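Side-chain contact in cellulosomal scaffoldin adaptor protein B (Acetivibrio cellulolyticus, PDB 3FNK), which supplies, through this second type II cohesin module of the scaffoldin, a dockerin-binding site for assembling the cellulosome: residues G15-A20 with E25-T30. Numbering follows the deposited sequence. Where two conformers were deposited one is given.
Sequences GYDKNA and EIIKAT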
loop_
_atom_site.group_PDB
_atom_site.type_symbol
_atom_site.label_atom_id
_atom_site.label_comp_id
_atom_site.label_asym_id
_atom_site.label_seq_id
_atom_site.Cartn_x
_atom_site.Cartn_y
_atom_site.Cartn_z
ATOM N N GLY A 15 -2.815 6.912 3.219
ATOM C CA GLY A 15 -2.753 8.145 4.033
ATOM C C GLY A 15 -1.314 8.575 4.374
ATOM O O GLY A 15 -0.428 7.710 4.519
ATOM N N TYR A 16 -1.077 9.888 4.466
ATOM C CA TYR A 16 0.226 10.466 4.880
ATOM C C TYR A 16 0.211 10.920 6.301
ATOM O O TYR A 16 -0.795 11.432 6.775
ATOM C CB TYR A 16 0.602 11.668 4.039
ATOM C CG TYR A 16 0.643 11.395 2.571
ATOM C CD1 TYR A 16 1.314 10.282 2.076
ATOM C CD2 TYR A 16 0.020 12.261 1.656
ATOM C CE1 TYR A 16 1.347 10.016 0.724
ATOM C CE2 TYR A 16 0.062 12.005 0.275
ATOM C CZ TYR A 16 0.729 10.879 -0.171
ATOM O OH TYR A 16 0.803 10.577 -1.521
ATOM N N ASP A 17 1.326 10.767 7.003
ATOM C CA ASP A 17 1.387 11.358 8.319
ATOM C C ASP A 17 1.551 12.882 8.223
ATOM O O ASP A 17 1.270 13.574 9.180
ATOM C CB ASP A 17 2.406 10.669 9.249
ATOM C CG ASP A 17 3.856 10.888 8.843
ATOM O OD1 ASP A 17 4.168 11.396 7.748
ATOM O OD2 ASP A 17 4.714 10.523 9.665
ATOM N N LYS A 18 1.968 13.373 7.051
ATOM C CA LYS A 18 1.991 14.795 6.726
ATOM C C LYS A 18 1.927 15.049 5.220
ATOM O O LYS A 18 2.419 14.248 4.411
ATOM C CB LYS A 18 3.210 15.504 7.340
ATOM C CG LYS A 18 4.517 15.279 6.585
ATOM C CD LYS A 18 5.723 15.507 7.479
ATOM C CE LYS A 18 5.700 14.561 8.658
ATOM N NZ LYS A 18 7.090 14.212 9.050
ATOM N N ASN A 19 1.345 16.196 4.883
ATOM C CA ASN A 19 1.103 16.689 3.522
ATOM C C ASN A 19 2.257 17.526 2.991
ATOM O O ASN A 19 2.431 17.704 1.773
ATOM C CB ASN A 19 -0.186 17.545 3.529
ATOM C CG ASN A 19 -0.526 18.132 4.947
ATOM O OD1 ASN A 19 0.330 18.212 5.852
ATOM N ND2 ASN A 19 -1.789 18.536 5.125
ATOM N N ALA A 20 3.059 18.042 3.917
ATOM C CA ALA A 20 4.180 18.931 3.563
ATOM C C ALA A 20 5.455 18.590 4.321
ATOM O O ALA A 20 5.401 18.283 5.519
ATOM C CB ALA A 20 3.797 20.405 3.808
ATOM N N GLU A 25 13.439 15.420 4.605
ATOM C CA GLU A 25 12.448 14.885 5.550
ATOM C C GLU A 25 11.716 13.698 4.927
ATOM O O GLU A 25 11.563 13.642 3.687
ATOM C CB GLU A 25 11.400 15.938 5.907
ATOM C CG GLU A 25 11.914 17.192 6.581
ATOM C CD GLU A 25 10.806 17.924 7.328
ATOM O OE1 GLU A 25 10.874 17.936 8.573
ATOM O OE2 GLU A 25 9.864 18.460 6.686
ATOM N N ILE A 26 11.258 12.789 5.798
ATOM C CA ILE A 26 10.495 11.601 5.390
ATOM C C ILE A 26 9.013 11.717 5.760
ATOM O O ILE A 26 8.658 12.055 6.903
ATOM C CB ILE A 26 11.052 10.269 5.997
ATOM C CG1 ILE A 26 10.937 10.269 7.530
ATOM C CG2 ILE A 26 12.498 10.011 5.550
ATOM C CD1 ILE A 26 10.356 8.993 8.101
ATOM N N ILE A 27 8.157 11.447 4.781
ATOM C CA ILE A 27 6.715 11.298 5.002
ATOM C C ILE A 27 6.435 9.790 4.986
ATOM O O ILE A 27 6.877 9.089 4.049
ATOM C CB ILE A 27 5.912 11.936 3.872
ATOM C CG1 ILE A 27 6.239 13.435 3.756
ATOM C CG2 ILE A 27 4.413 11.709 4.087
ATOM C CD1 ILE A 27 6.030 13.999 2.360
ATOM N N LYS A 28 5.733 9.281 5.999
ATOM C CA LYS A 28 5.250 7.916 5.900
ATOM C C LYS A 28 3.858 7.768 5.274
ATOM O O LYS A 28 2.877 8.391 5.716
ATOM C CB LYS A 28 5.403 7.110 7.185
ATOM C CG LYS A 28 4.689 7.580 8.382
ATOM C CD LYS A 28 5.541 7.216 9.627
ATOM C CE LYS A 28 6.895 7.899 9.525
ATOM N NZ LYS A 28 7.925 7.441 10.526
ATOM N N ALA A 29 3.829 6.969 4.208
ATOM C CA ALA A 29 2.627 6.659 3.453
ATOM C C ALA A 29 2.163 5.279 3.880
ATOM O O ALA A 29 2.951 4.323 3.840
ATOM C CB ALA A 29 2.923 6.694 1.976
ATOM N N THR A 30 0.913 5.200 4.336
ATOM C CA THR A 30 0.306 3.972 4.871
ATOM C C THR A 30 -0.817 3.497 3.932
ATOM O O THR A 30 -1.752 4.258 3.637
ATOM C CB THR A 30 -0.272 4.184 6.260
ATOM O OG1 THR A 30 0.765 4.608 7.149
ATOM C CG2 THR A 30 -0.894 2.916 6.789
HETATM O O HOH W 1 1.203 7.297 7.050
#
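Asp17 lies against Lys28 where the first beta hairpin of the cohesin barrel, strands 11-16 and 26-34, gives up its regular antiparallel pairing. Asp17 N still donates to Lys28 O (3.1 Å), but the residue then uses its side chain in place of its carbonyl: Lys28 N gives its hydrogen to Asp17 OD1 at 3.2 Å, arriving from above the carboxylate plane, 58° out of it. With chi1 at 69°, Asp17 CG sits between its own N and carbonyl carbon, and the carboxylate reaches across to the partner strand. The other oxygen, Asp17 OD2, rests on the methylenes of Lys28, 3.2 Å from Lys28 CG. Lys28 NZ stays 4.5 Å from Asp17 OD2, beyond a salt bridge, and bonds instead to Pro58 O.

On the opposite face of the hairpin, Tyr16 and Ala29 form a non-hydrogen-bonded pair. The Ala29 methyl meets the ring at its edge, in plane, 3.9 Å from Tyr16 CE1, while Ile27 CG2 touches Tyr16 CB. Val135, Pro169 and Ile172 also contact this tyrosine. Ile27 CG2 comes 3.2 Å from Lys18 O, a buried carbonyl with no polar partner in the model. Lys18 CG lies near Ile27 CG1, and bends further out, at chi3 and chi4, bring Lys18 NZ to a weak bond with Ile26 O. Beside the hydrogen-bonded pair Gly15 and Thr30, a water donates to Gly15 O and is bonded to Thr30 OG1 at 2.7 Å.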